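Local coordinates for glutathione S-transferase family protein (Populus trichocarpa, PDB 5F06), which binds glutathione and probably catalyses its conjugation to electrophilic substrates, as a Phi-class glutathione transferase active in detoxification, at residues R15-L20 against L25-V30; A94-W99 against G159-L164; V115-V120 against T131-N136; Y174-T179 against S183-R188. All blocks are in the same frame, centred on the assembly; numbering follows the deposited sequence.

Contact 1: R15-L20 against L25-V30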
loop_
_atom_site.group_PDB
_atom_site.type_symbol
_atom_site.label_atom_id
_atom_site.label_comp_id
_atom_site.label_asym_id
_atom_site.label_seq_id
_atom_site.Cartn_x
_atom_site.Cartn_y
_atom_site.Cartn_z
ATOM N N ARG A 15 -3.739 14.557 -0.102
ATOM C CA ARG A 15 -4.295 13.367 -0.734
ATOM C C ARG A 15 -5.739 13.158 -0.277
ATOM O O ARG A 15 -6.608 12.810 -1.079
ATOM C CB ARG A 15 -3.444 12.133 -0.417
ATOM C CG ARG A 15 -3.809 10.917 -1.249
ATOM C CD ARG A 15 -2.822 9.765 -1.091
ATOM N NE ARG A 15 -1.487 10.101 -1.590
ATOM C CZ ARG A 15 -0.415 10.321 -0.830
ATOM N NH1 ARG A 15 -0.478 10.232 0.496
ATOM N NH2 ARG A 15 0.739 10.623 -1.405
ATOM N N VAL A 16 -5.998 13.387 1.007
ATOM C CA VAL A 16 -7.355 13.267 1.531
ATOM C C VAL A 16 -8.215 14.447 1.079
ATOM O O VAL A 16 -9.362 14.266 0.652
ATOM C CB VAL A 16 -7.361 13.188 3.075
ATOM C CG1 VAL A 16 -8.785 13.049 3.604
ATOM C CG2 VAL A 16 -6.509 12.030 3.554
ATOM N N LEU A 17 -7.660 15.653 1.165
ATOM C CA LEU A 17 -8.418 16.850 0.826
ATOM C C LEU A 17 -9.013 16.767 -0.576
ATOM O O LEU A 17 -10.180 17.094 -0.776
ATOM C CB LEU A 17 -7.541 18.092 0.950
ATOM C CG LEU A 17 -7.222 18.528 2.382
ATOM C CD1 LEU A 17 -6.213 19.649 2.376
ATOM C CD2 LEU A 17 -8.487 18.961 3.112
ATOM N N THR A 18 -8.225 16.319 -1.549
ATOM C CA THR A 18 -8.724 16.251 -2.915
ATOM C C THR A 18 -9.825 15.195 -3.021
ATOM O O THR A 18 -10.804 15.385 -3.748
ATOM C CB THR A 18 -7.591 15.958 -3.931
ATOM O OG1 THR A 18 -8.123 15.972 -5.263
ATOM C CG2 THR A 18 -6.934 14.619 -3.659
ATOM N N CYS A 19 -9.686 14.099 -2.277
ATOM C CA CYS A 19 -10.725 13.073 -2.246
ATOM C C CYS A 19 -12.027 13.635 -1.669
ATOM O O CYS A 19 -13.105 13.418 -2.227
ATOM C CB CYS A 19 -10.273 11.858 -1.430
ATOM S SG CYS A 19 -11.526 10.537 -1.309
ATOM N N LEU A 20 -11.925 14.361 -0.559
ATOM C CA LEU A 20 -13.091 15.000 0.047
ATOM C C LEU A 20 -13.814 15.915 -0.950
ATOM O O LEU A 20 -15.045 15.918 -1.007
ATOM C CB LEU A 20 -12.681 15.788 1.295
ATOM C CG LEU A 20 -12.297 14.940 2.512
ATOM C CD1 LEU A 20 -11.477 15.739 3.520
ATOM C CD2 LEU A 20 -13.545 14.381 3.177
ATOM N N LEU A 25 -17.892 16.674 -0.235
ATOM C CA LEU A 25 -18.202 16.502 1.184
ATOM C C LEU A 25 -17.871 17.726 2.030
ATOM O O LEU A 25 -16.882 18.426 1.784
ATOM C CB LEU A 25 -17.452 15.292 1.740
ATOM C CG LEU A 25 -17.893 13.928 1.205
ATOM C CD1 LEU A 25 -16.942 12.848 1.679
ATOM C CD2 LEU A 25 -19.320 13.611 1.632
ATOM N N ASP A 26 -18.710 17.974 3.032
ATOM C CA ASP A 26 -18.389 18.917 4.095
ATOM C C ASP A 26 -17.346 18.271 4.984
ATOM O O ASP A 26 -17.337 17.051 5.140
ATOM C CB ASP A 26 -19.624 19.282 4.939
ATOM C CG ASP A 26 -20.688 20.033 4.159
ATOM O OD1 ASP A 26 -20.408 20.532 3.051
ATOM O OD2 ASP A 26 -21.818 20.136 4.678
ATOM N N PHE A 27 -16.482 19.083 5.583
ATOM C CA PHE A 27 -15.478 18.575 6.507
ATOM C C PHE A 27 -14.834 19.737 7.245
ATOM O O PHE A 27 -14.996 20.890 6.858
ATOM C CB PHE A 27 -14.404 17.767 5.771
ATOM C CG PHE A 27 -13.566 18.590 4.835
ATOM C CD1 PHE A 27 -13.960 18.788 3.521
ATOM C CD2 PHE A 27 -12.384 19.169 5.270
ATOM C CE1 PHE A 27 -13.195 19.552 2.661
ATOM C CE2 PHE A 27 -11.614 19.932 4.417
ATOM C CZ PHE A 27 -12.019 20.126 3.111
ATOM N N GLU A 28 -14.108 19.419 8.307
ATOM C CA GLU A 28 -13.318 20.407 9.022
ATOM C C GLU A 28 -11.855 20.003 9.008
ATOM O O GLU A 28 -11.508 18.904 9.441
ATOM C CB GLU A 28 -13.793 20.566 10.465
ATOM C CG GLU A 28 -12.961 21.579 11.237
ATOM C CD GLU A 28 -13.412 21.763 12.672
ATOM O OE1 GLU A 28 -14.398 21.117 13.084
ATOM O OE2 GLU A 28 -12.770 22.565 13.387
ATOM N N LEU A 29 -11.011 20.895 8.500
ATOM C CA LEU A 29 -9.569 20.732 8.593
ATOM C C LEU A 29 -9.087 21.339 9.905
ATOM O O LEU A 29 -9.201 22.546 10.119
ATOM C CB LEU A 29 -8.869 21.385 7.401
ATOM C CG LEU A 29 -7.337 21.316 7.387
ATOM C CD1 LEU A 29 -6.849 19.882 7.440
ATOM C CD2 LEU A 29 -6.783 22.006 6.160
ATOM N N VAL A 30 -8.577 20.487 10.787
ATOM C CA VAL A 30 -8.034 20.918 12.070
ATOM C C VAL A 30 -6.513 20.940 11.969
ATOM O O VAL A 30 -5.900 19.902 11.732
ATOM C CB VAL A 30 -8.466 19.984 13.218
ATOM C CG1 VAL A 30 -7.907 20.477 14.547
ATOM C CG2 VAL A 30 -9.983 19.876 13.268
#
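Leu25 meets Leu20 twice, through backbone and through side chain. Its N donates to Leu20 O over 3.0 Å, which ties the turn after helix 11-22 to a carbonyl near the helix's C-terminal end, while Leu25 CD1 lies 4.0 Å from Leu20 CD2, the two leucines crossing at about a right angle. Phe27 follows as the main apolar surface. Leu20 CD1 sits over one ring face, 3.9 Å from the Phe27 ring centroid, in a CH-pi contact, and Leu17 CD2 approaches obliquely to 3.5 Å from Phe27 CE2. With CG between its backbone N and carbonyl carbon (chi1 66°), the Phe27 ring is carried in toward Leu17 and Leu20, and His21 also meets it. Without the ring, as with a valine here, Leu20 CD1 would probably lose the face it covers and a gap would open beside Leu17. Leu29, on strand 28-31, adds a looser touch, its CD2 4.5 Å from Leu17 CD1. The segments belong to the beta-alpha-beta unit of the thioredoxin-like domain, strand 2-6, helix 11-22 and strand 28-31. Branched aliphatic tips suit a flat ring here: between the helix and the segment that follows it, apart from one backbone bond, the contacts are apolar.

Contact 2: A94-W99 against G159-L164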
loop_
_atom_site.group_PDB
_atom_site.type_symbol
_atom_site.label_atom_id
_atom_site.label_comp_id
_atom_site.label_asym_id
_atom_site.label_seq_id
_atom_site.Cartn_x
_atom_site.Cartn_y
_atom_site.Cartn_z
ATOM N N ALA A 94 -12.221 -3.522 -9.779
ATOM C CA ALA A 94 -11.080 -4.407 -9.591
ATOM C C ALA A 94 -9.803 -3.761 -10.118
ATOM O O ALA A 94 -8.760 -3.808 -9.471
ATOM C CB ALA A 94 -11.326 -5.736 -10.278
ATOM N N SER A 95 -9.897 -3.157 -11.297
ATOM C CA SER A 95 -8.760 -2.485 -11.909
ATOM C C SER A 95 -8.263 -1.331 -11.039
ATOM O O SER A 95 -7.060 -1.089 -10.940
ATOM C CB SER A 95 -9.135 -1.969 -13.298
ATOM O OG SER A 95 -8.004 -1.446 -13.963
ATOM N N VAL A 96 -9.189 -0.617 -10.410
ATOM C CA VAL A 96 -8.813 0.458 -9.504
ATOM C C VAL A 96 -7.973 -0.116 -8.367
ATOM O O VAL A 96 -6.950 0.462 -8.006
ATOM C CB VAL A 96 -10.051 1.200 -8.947
ATOM C CG1 VAL A 96 -9.664 2.162 -7.811
ATOM C CG2 VAL A 96 -10.749 1.960 -10.060
ATOM N N LYS A 97 -8.382 -1.263 -7.826
ATOM C CA LYS A 97 -7.634 -1.902 -6.742
ATOM C C LYS A 97 -6.211 -2.241 -7.180
ATOM O O LYS A 97 -5.261 -2.102 -6.404
ATOM C CB LYS A 97 -8.345 -3.173 -6.260
ATOM C CG LYS A 97 -9.645 -2.915 -5.522
ATOM C CD LYS A 97 -10.254 -4.198 -4.967
ATOM C CE LYS A 97 -11.475 -3.902 -4.106
ATOM N NZ LYS A 97 -11.163 -2.946 -3.001
ATOM N N VAL A 98 -6.066 -2.684 -8.426
ATOM C CA VAL A 98 -4.753 -3.023 -8.956
ATOM C C VAL A 98 -3.850 -1.796 -8.942
ATOM O O VAL A 98 -2.739 -1.837 -8.412
ATOM C CB VAL A 98 -4.845 -3.587 -10.390
ATOM C CG1 VAL A 98 -3.463 -3.735 -11.013
ATOM C CG2 VAL A 98 -5.566 -4.933 -10.383
ATOM N N TRP A 99 -4.340 -0.692 -9.495
ATOM C CA TRP A 99 -3.485 0.460 -9.712
ATOM C C TRP A 99 -3.338 1.347 -8.477
ATOM O O TRP A 99 -2.381 2.117 -8.406
ATOM C CB TRP A 99 -3.996 1.250 -10.919
ATOM C CG TRP A 99 -3.724 0.472 -12.167
ATOM C CD1 TRP A 99 -4.575 -0.391 -12.797
ATOM C CD2 TRP A 99 -2.496 0.436 -12.906
ATOM N NE1 TRP A 99 -3.955 -0.950 -13.888
ATOM C CE2 TRP A 99 -2.683 -0.459 -13.979
ATOM C CE3 TRP A 99 -1.263 1.079 -12.769
ATOM C CZ2 TRP A 99 -1.682 -0.720 -14.912
ATOM C CZ3 TRP A 99 -0.271 0.814 -13.695
ATOM C CH2 TRP A 99 -0.484 -0.079 -14.751
ATOM N N GLY A 159 -8.261 2.574 -16.379
ATOM C CA GLY A 159 -9.203 2.494 -17.482
ATOM C C GLY A 159 -9.485 3.869 -18.058
ATOM O O GLY A 159 -8.766 4.827 -17.765
ATOM N N ASP A 160 -10.533 3.969 -18.875
ATOM C CA ASP A 160 -10.911 5.236 -19.500
ATOM C C ASP A 160 -11.815 6.051 -18.575
ATOM O O ASP A 160 -12.795 6.652 -19.012
ATOM C CB ASP A 160 -11.604 4.979 -20.846
ATOM C CG ASP A 160 -10.641 4.479 -21.911
ATOM O OD1 ASP A 160 -9.515 5.014 -21.999
ATOM O OD2 ASP A 160 -11.007 3.547 -22.657
ATOM N N PHE A 161 -11.470 6.056 -17.291
ATOM C CA PHE A 161 -12.180 6.835 -16.279
ATOM C C PHE A 161 -11.200 7.255 -15.196
ATOM O O PHE A 161 -10.305 6.490 -14.831
ATOM C CB PHE A 161 -13.319 6.024 -15.661
ATOM C CG PHE A 161 -12.888 4.672 -15.169
ATOM C CD1 PHE A 161 -12.372 4.514 -13.891
ATOM C CD2 PHE A 161 -12.974 3.559 -15.994
ATOM C CE1 PHE A 161 -11.963 3.276 -13.445
ATOM C CE2 PHE A 161 -12.566 2.318 -15.550
ATOM C CZ PHE A 161 -12.060 2.178 -14.274
ATOM N N TYR A 162 -11.358 8.475 -14.693
ATOM C CA TYR A 162 -10.606 8.915 -13.528
ATOM C C TYR A 162 -11.011 8.059 -12.329
ATOM O O TYR A 162 -12.183 7.709 -12.185
ATOM C CB TYR A 162 -10.867 10.393 -13.257
ATOM C CG TYR A 162 -10.074 10.980 -12.113
ATOM C CD1 TYR A 162 -8.710 11.212 -12.234
ATOM C CD2 TYR A 162 -10.693 11.325 -10.920
ATOM C CE1 TYR A 162 -7.986 11.761 -11.197
ATOM C CE2 TYR A 162 -9.975 11.874 -9.874
ATOM C CZ TYR A 162 -8.626 12.092 -10.017
ATOM O OH TYR A 162 -7.914 12.643 -8.976
ATOM N N SER A 163 -10.046 7.707 -11.483
ATOM C CA SER A 163 -10.342 6.910 -10.295
ATOM C C SER A 163 -9.425 7.239 -9.118
ATOM O O SER A 163 -8.530 8.079 -9.222
ATOM C CB SER A 163 -10.233 5.421 -10.617
ATOM O OG SER A 163 -8.887 4.988 -10.554
ATOM N N LEU A 164 -9.665 6.563 -8.001
ATOM C CA LEU A 164 -8.854 6.724 -6.800
ATOM C C LEU A 164 -7.380 6.426 -7.079
ATOM O O LEU A 164 -6.493 7.001 -6.445
ATOM C CB LEU A 164 -9.376 5.811 -5.688
ATOM C CG LEU A 164 -8.761 6.028 -4.306
ATOM C CD1 LEU A 164 -9.170 7.380 -3.729
ATOM C CD2 LEU A 164 -9.169 4.892 -3.379
#
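Val96, on the long helix 90-120, pushes one methyl into the loop before helix 164-167, in the helical part of the glutathione transferase. Its CG2 is 3.5 Å from Ser163 CB and also reaches Phe161 CE1 at 3.8 Å, arriving at the edge of that ring and near its plane, so that the methyl meets ring hydrogens and not the pi face. The other methyl, CG1, is 4.0 Å from Ser163 OG and 4.2 Å from Leu164 CB. A beta-branched residue suits the place: both methyls flank Ser163, while CG2 alone reaches Phe161 and CG1 alone reaches Leu164.

Phe161 starts from a backbone that does not aim it at the helix; with CG between its backbone N and carbonyl carbon (chi1 51°), the ring is brought round to Val96, and Arg86 makes a cation-pi contact with it. Gly159 fits beneath this ring: its backbone angles would jam a CB against the preceding carbonyl, and such a carbon would also collide with Phe161 CE2.

Ser163 is the N-cap of helix 164-167. Its hydroxyl likewise stands between N and carbonyl carbon (chi1 83°), from where OG caps Ala165 N, while Asp166 OD2 accepts from Ser163 N; the Ser-x-x-Asp sequence is that of the GST N-capping box. On helix 90-120, Lys97 NZ bonds to Ser71 OG of the second subunit. No hydrogen bond joins the two segments; Val96 packs on Ser163 while the serine's OG and N are engaged at the helix start.

Contact 3: V115-V120 against T131-N136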
loop_
_atom_site.group_PDB
_atom_site.type_symbol
_atom_site.label_atom_id
_atom_site.label_comp_id
_atom_site.label_asym_id
_atom_site.label_seq_id
_atom_site.Cartn_x
_atom_site.Cartn_y
_atom_site.Cartn_z
ATOM N N VAL A 115 11.082 13.772 -3.303
ATOM C CA VAL A 115 10.448 14.942 -2.717
ATOM C C VAL A 115 11.008 15.204 -1.323
ATOM O O VAL A 115 11.170 16.358 -0.920
ATOM C CB VAL A 115 8.915 14.771 -2.660
ATOM C CG1 VAL A 115 8.256 15.878 -1.846
ATOM C CG2 VAL A 115 8.345 14.749 -4.073
ATOM N N PHE A 116 11.303 14.131 -0.593
ATOM C CA PHE A 116 11.874 14.260 0.740
ATOM C C PHE A 116 13.192 15.021 0.677
ATOM O O PHE A 116 13.425 15.954 1.443
ATOM C CB PHE A 116 12.102 12.890 1.380
ATOM C CG PHE A 116 12.712 12.964 2.752
ATOM C CD1 PHE A 116 11.909 13.046 3.878
ATOM C CD2 PHE A 116 14.089 12.962 2.915
ATOM C CE1 PHE A 116 12.470 13.120 5.142
ATOM C CE2 PHE A 116 14.653 13.036 4.172
ATOM C CZ PHE A 116 13.844 13.115 5.288
ATOM N N GLN A 117 14.056 14.614 -0.241
ATOM C CA GLN A 117 15.374 15.226 -0.361
ATOM C C GLN A 117 15.283 16.706 -0.744
ATOM O O GLN A 117 15.996 17.544 -0.187
ATOM C CB GLN A 117 16.219 14.458 -1.383
ATOM C CG GLN A 117 16.724 13.107 -0.879
ATOM C CD GLN A 117 17.545 13.222 0.393
ATOM O OE1 GLN A 117 18.316 14.167 0.565
ATOM N NE2 GLN A 117 17.375 12.261 1.299
ATOM N N PHE A 118 14.396 17.033 -1.679
ATOM C CA PHE A 118 14.233 18.412 -2.114
ATOM C C PHE A 118 13.523 19.307 -1.088
ATOM O O PHE A 118 13.925 20.451 -0.881
ATOM C CB PHE A 118 13.456 18.462 -3.436
ATOM C CG PHE A 118 14.289 18.152 -4.653
ATOM C CD1 PHE A 118 15.320 18.990 -5.039
ATOM C CD2 PHE A 118 14.020 17.032 -5.425
ATOM C CE1 PHE A 118 16.081 18.710 -6.164
ATOM C CE2 PHE A 118 14.775 16.747 -6.547
ATOM C CZ PHE A 118 15.803 17.589 -6.920
ATOM N N MET A 119 12.477 18.777 -0.460
ATOM C CA MET A 119 11.560 19.591 0.337
ATOM C C MET A 119 11.733 19.426 1.846
ATOM O O MET A 119 11.557 20.382 2.599
ATOM C CB MET A 119 10.111 19.258 -0.037
ATOM C CG MET A 119 9.792 19.418 -1.518
ATOM S SD MET A 119 10.174 21.069 -2.139
ATOM C CE MET A 119 9.450 20.985 -3.776
ATOM N N VAL A 120 12.064 18.216 2.291
ATOM C CA VAL A 120 12.113 17.920 3.724
ATOM C C VAL A 120 13.532 17.978 4.295
ATOM O O VAL A 120 13.730 18.482 5.399
ATOM C CB VAL A 120 11.514 16.530 4.032
ATOM C CG1 VAL A 120 11.419 16.317 5.538
ATOM C CG2 VAL A 120 10.135 16.396 3.407
ATOM N N THR A 131 22.666 11.830 -4.752
ATOM C CA THR A 131 22.737 10.389 -4.973
ATOM C C THR A 131 21.369 9.736 -4.773
ATOM O O THR A 131 20.934 8.924 -5.589
ATOM C CB THR A 131 23.773 9.724 -4.032
ATOM O OG1 THR A 131 25.055 10.332 -4.223
ATOM C CG2 THR A 131 23.882 8.229 -4.305
ATOM N N ILE A 132 20.690 10.092 -3.686
ATOM C CA ILE A 132 19.372 9.535 -3.402
ATOM C C ILE A 132 18.371 10.031 -4.444
ATOM O O ILE A 132 17.522 9.272 -4.902
ATOM C CB ILE A 132 18.908 9.899 -1.976
ATOM C CG1 ILE A 132 19.860 9.265 -0.956
ATOM C CG2 ILE A 132 17.469 9.429 -1.729
ATOM C CD1 ILE A 132 19.576 9.631 0.488
ATOM N N ILE A 133 18.488 11.299 -4.832
ATOM C CA ILE A 133 17.641 11.857 -5.886
ATOM C C ILE A 133 17.832 11.089 -7.199
ATOM O O ILE A 133 16.863 10.599 -7.780
ATOM C CB ILE A 133 17.934 13.361 -6.109
ATOM C CG1 ILE A 133 17.529 14.161 -4.868
ATOM C CG2 ILE A 133 17.187 13.899 -7.341
ATOM C CD1 ILE A 133 18.026 15.596 -4.863
ATOM N N ASP A 134 19.076 10.975 -7.653
ATOM C CA ASP A 134 19.362 10.369 -8.955
ATOM C C ASP A 134 18.913 8.913 -9.016
ATOM O O ASP A 134 18.323 8.475 -10.005
ATOM C CB ASP A 134 20.856 10.461 -9.278
ATOM C CG ASP A 134 21.317 11.887 -9.516
ATOM O OD1 ASP A 134 20.463 12.795 -9.569
ATOM O OD2 ASP A 134 22.540 12.095 -9.659
ATOM N N ASP A 135 19.203 8.164 -7.959
ATOM C CA ASP A 135 18.821 6.760 -7.883
ATOM C C ASP A 135 17.311 6.579 -8.035
ATOM O O ASP A 135 16.845 5.708 -8.771
ATOM C CB ASP A 135 19.284 6.165 -6.555
ATOM C CG ASP A 135 18.919 4.705 -6.411
ATOM O OD1 ASP A 135 19.026 3.959 -7.408
ATOM O OD2 ASP A 135 18.525 4.303 -5.295
ATOM N N ASN A 136 16.545 7.408 -7.339
ATOM C CA ASN A 136 15.097 7.257 -7.334
ATOM C C ASN A 136 14.448 7.867 -8.577
ATOM O O ASN A 136 13.362 7.453 -8.982
ATOM C CB ASN A 136 14.515 7.869 -6.064
ATOM C CG ASN A 136 14.736 6.990 -4.846
ATOM O OD1 ASN A 136 14.032 6.000 -4.649
ATOM N ND2 ASN A 136 15.722 7.342 -4.027
#
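The all-helical C-terminal domain of the glutathione transferase brings the C-terminal part of helix 90-120 against the start of helix 130-153, and the contact lies where these two elements meet after a loop. Ile133 carries one half of it. Its CD1 stands over a face of the Phe118 ring, 3.9 Å from the centroid and 20° off the normal, a CH-pi contact placed toward the rim, with Phe118 CZ the nearest ring atom at 3.6 Å. The Ile133 CG2 branch touches the same end of the ring, 3.8 Å from Phe118 CE2. With CG1 anti to its carbonyl carbon, Ile133 spreads both arms against the neighbouring helix, and CG1 also packs on Gln117 CB at 3.7 Å.

The helices run roughly antiparallel, the axes of these short segments 9.5 Å apart and their directions 142° from one another, as neighbours in a helical bundle linked by a loop. Close packing at this distance is made by side chains of unequal shape: flat phenylalanine, branched isoleucines and a folded glutamine.

Gln117 bends at chi2 (-57°), which lays its methylene chain across Ile132: CG is 3.8 Å from Ile132 CG2, and NE2 comes within 3.5 Å of Ile132 CD1. Glutamine suits this buried spot because its chain packs as a hydrocarbon while OE1 accepts from Asp129 N, just before the second segment. In helix 130-153, Ile132 O receives both Asn136 N and Asn136 ND2, from opposite faces of its carbonyl plane.

Contact 4: Y174-T179 against S183-R188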
loop_
_atom_site.group_PDB
_atom_site.type_symbol
_atom_site.label_atom_id
_atom_site.label_comp_id
_atom_site.label_asym_id
_atom_site.label_seq_id
_atom_site.Cartn_x
_atom_site.Cartn_y
_atom_site.Cartn_z
ATOM N N TYR A 174 2.769 16.589 -7.614
ATOM C CA TYR A 174 2.650 18.042 -7.661
ATOM C C TYR A 174 3.956 18.698 -7.221
ATOM O O TYR A 174 4.422 19.660 -7.837
ATOM C CB TYR A 174 1.493 18.533 -6.783
ATOM C CG TYR A 174 1.278 20.023 -6.899
ATOM C CD1 TYR A 174 0.784 20.575 -8.073
ATOM C CD2 TYR A 174 1.585 20.877 -5.851
ATOM C CE1 TYR A 174 0.594 21.927 -8.199
ATOM C CE2 TYR A 174 1.396 22.242 -5.971
ATOM C CZ TYR A 174 0.899 22.758 -7.146
ATOM O OH TYR A 174 0.708 24.114 -7.283
ATOM N N TYR A 175 4.560 18.163 -6.167
ATOM C CA TYR A 175 5.808 18.718 -5.666
ATOM C C TYR A 175 6.995 18.328 -6.545
ATOM O O TYR A 175 7.917 19.127 -6.729
ATOM C CB TYR A 175 6.046 18.275 -4.224
ATOM C CG TYR A 175 5.307 19.100 -3.182
ATOM C CD1 TYR A 175 5.038 20.451 -3.387
ATOM C CD2 TYR A 175 4.894 18.532 -1.987
ATOM C CE1 TYR A 175 4.374 21.203 -2.439
ATOM C CE2 TYR A 175 4.227 19.283 -1.030
ATOM C CZ TYR A 175 3.974 20.617 -1.265
ATOM O OH TYR A 175 3.318 21.379 -0.324
ATOM N N LEU A 176 6.976 17.113 -7.091
ATOM C CA LEU A 176 8.017 16.683 -8.021
ATOM C C LEU A 176 8.116 17.658 -9.193
ATOM O O LEU A 176 9.212 18.005 -9.640
ATOM C CB LEU A 176 7.737 15.269 -8.535
ATOM C CG LEU A 176 8.723 14.694 -9.558
ATOM C CD1 LEU A 176 9.774 13.837 -8.881
ATOM C CD2 LEU A 176 7.995 13.900 -10.629
ATOM N N MET A 177 6.968 18.115 -9.678
ATOM C CA MET A 177 6.938 18.963 -10.865
ATOM C C MET A 177 7.511 20.352 -10.595
ATOM O O MET A 177 7.732 21.127 -11.525
ATOM C CB MET A 177 5.511 19.074 -11.402
ATOM C CG MET A 177 4.957 17.753 -11.934
ATOM S SD MET A 177 6.001 16.973 -13.181
ATOM C CE MET A 177 5.729 18.073 -14.565
ATOM N N LYS A 178 7.758 20.660 -9.326
ATOM C CA LYS A 178 8.400 21.918 -8.952
ATOM C C LYS A 178 9.923 21.803 -8.988
ATOM O O LYS A 178 10.627 22.809 -8.899
ATOM C CB LYS A 178 7.957 22.353 -7.552
ATOM C CG LYS A 178 6.465 22.593 -7.407
ATOM C CD LYS A 178 6.133 23.053 -5.998
ATOM C CE LYS A 178 4.669 23.430 -5.860
ATOM N NZ LYS A 178 4.330 24.661 -6.631
ATOM N N THR A 179 10.420 20.574 -9.111
ATOM C CA THR A 179 11.854 20.299 -9.062
ATOM C C THR A 179 12.399 19.946 -10.449
ATOM O O THR A 179 11.629 19.754 -11.392
ATOM C CB THR A 179 12.173 19.133 -8.091
ATOM O OG1 THR A 179 11.885 17.878 -8.722
ATOM C CG2 THR A 179 11.373 19.254 -6.795
ATOM N N SER A 183 11.402 16.401 -15.116
ATOM C CA SER A 183 11.767 15.907 -16.441
ATOM C C SER A 183 11.275 14.484 -16.725
ATOM O O SER A 183 10.990 14.151 -17.878
ATOM C CB SER A 183 13.286 15.963 -16.621
ATOM O OG SER A 183 13.961 15.231 -15.610
ATOM N N VAL A 184 11.173 13.644 -15.694
ATOM C CA VAL A 184 10.746 12.263 -15.919
ATOM C C VAL A 184 9.291 12.223 -16.379
ATOM O O VAL A 184 8.900 11.337 -17.134
ATOM C CB VAL A 184 10.912 11.370 -14.663
ATOM C CG1 VAL A 184 12.358 11.329 -14.229
ATOM C CG2 VAL A 184 10.020 11.835 -13.518
ATOM N N VAL A 185 8.500 13.193 -15.935
ATOM C CA VAL A 185 7.115 13.318 -16.379
ATOM C C VAL A 185 7.051 14.005 -17.740
ATOM O O VAL A 185 6.380 13.529 -18.655
ATOM C CB VAL A 185 6.270 14.107 -15.344
ATOM C CG1 VAL A 185 4.892 14.482 -15.901
ATOM C CG2 VAL A 185 6.125 13.300 -14.073
ATOM N N ASN A 186 7.766 15.117 -17.880
ATOM C CA ASN A 186 7.673 15.923 -19.088
ATOM C C ASN A 186 8.206 15.241 -20.346
ATOM O O ASN A 186 7.799 15.589 -21.452
ATOM C CB ASN A 186 8.402 17.249 -18.886
ATOM C CG ASN A 186 7.603 18.230 -18.047
ATOM O OD1 ASN A 186 6.373 18.188 -18.026
ATOM N ND2 ASN A 186 8.300 19.120 -17.355
ATOM N N GLU A 187 9.104 14.272 -20.182
ATOM C CA GLU A 187 9.735 13.614 -21.328
ATOM C C GLU A 187 8.976 12.379 -21.813
ATOM O O GLU A 187 9.378 11.743 -22.791
ATOM C CB GLU A 187 11.173 13.227 -20.981
ATOM C CG GLU A 187 12.127 14.405 -20.995
ATOM C CD GLU A 187 13.537 14.028 -20.610
ATOM O OE1 GLU A 187 13.804 12.820 -20.419
ATOM O OE2 GLU A 187 14.378 14.944 -20.501
ATOM N N ARG A 188 7.883 12.052 -21.130
ATOM C CA ARG A 188 7.005 10.950 -21.522
ATOM C C ARG A 188 5.630 11.510 -21.894
ATOM O O ARG A 188 4.858 11.883 -21.010
ATOM C CB ARG A 188 6.899 9.930 -20.384
ATOM C CG ARG A 188 8.202 9.192 -20.131
ATOM C CD ARG A 188 8.223 8.483 -18.792
ATOM N NE ARG A 188 9.427 7.672 -18.643
ATOM C CZ ARG A 188 10.622 8.141 -18.300
ATOM N NH1 ARG A 188 10.808 9.436 -18.062
ATOM N NH2 ARG A 188 11.644 7.308 -18.198
#
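Met177 and Val185 form the centre of the connection between helix 170-176 and the short helix 183-186 in the C-terminal helical domain, where a type I turn from Leu176 to Thr179 follows the first helix and the second folds back beside it. The sulfur of Met177 lies against the branch point of the valine, SD being 3.6 Å from Val185 CB, and the two side chains cross at about a right angle. Bends at chi2 and at chi3 (-72°) curl the thioether so that CE reaches Asn186, 3.5 Å from its OD1. An unbranched, flexible chain is what this place asks for, since one residue covers both a valine and an amide. Were Met177 replaced by a serine, Val185 would probably lose the sulfur packed on its CB and a gap would open toward Asn186.

Alongside, Leu176 CD2 touches two valines with one methyl, lying 4.0 Å from Val185 CG2 and 4.1 Å from Val184 CG2.

Farther out, Trp195 of helix 189-198 packs on Met177, and Val137 and Leu144 of helix 130-153 back Val184. Two polar groups bond back to backbone carbonyls. Arg188 NH1 donates to Val184 O over 2.8 Å, while its NE forms a salt bridge with Asp145. In the turn, Leu176 O accepts from both Thr179 N and the threonine hydroxyl, Thr179 OG1 lying 2.8 Å away in the carbonyl plane, on a lone pair.

Contact 1 belongs to the thioredoxin-like N-terminal domain; contacts 3 and 4 lie in the helical C-terminal domain, on the opposite side of the chain's centre, about 28 and 26 Å from contact 1, centre to centre. Contacts 3 and 4 form one continuous patch: their centres are 13 Å apart, and Phe118 CD2 meets Thr179 CG2 at 3.7 Å. Contacts 2 and 3 share helix 90-120, yet their centres stand about 28 Å apart, and contact 3 is nested within the chain loop that contact 2 closes. Glutathione touches Arg15 of 15-20, while the packing side chains Leu17, Leu164, Gln117 and Leu176 lie about 11, 12, 13 and 14 Å from it.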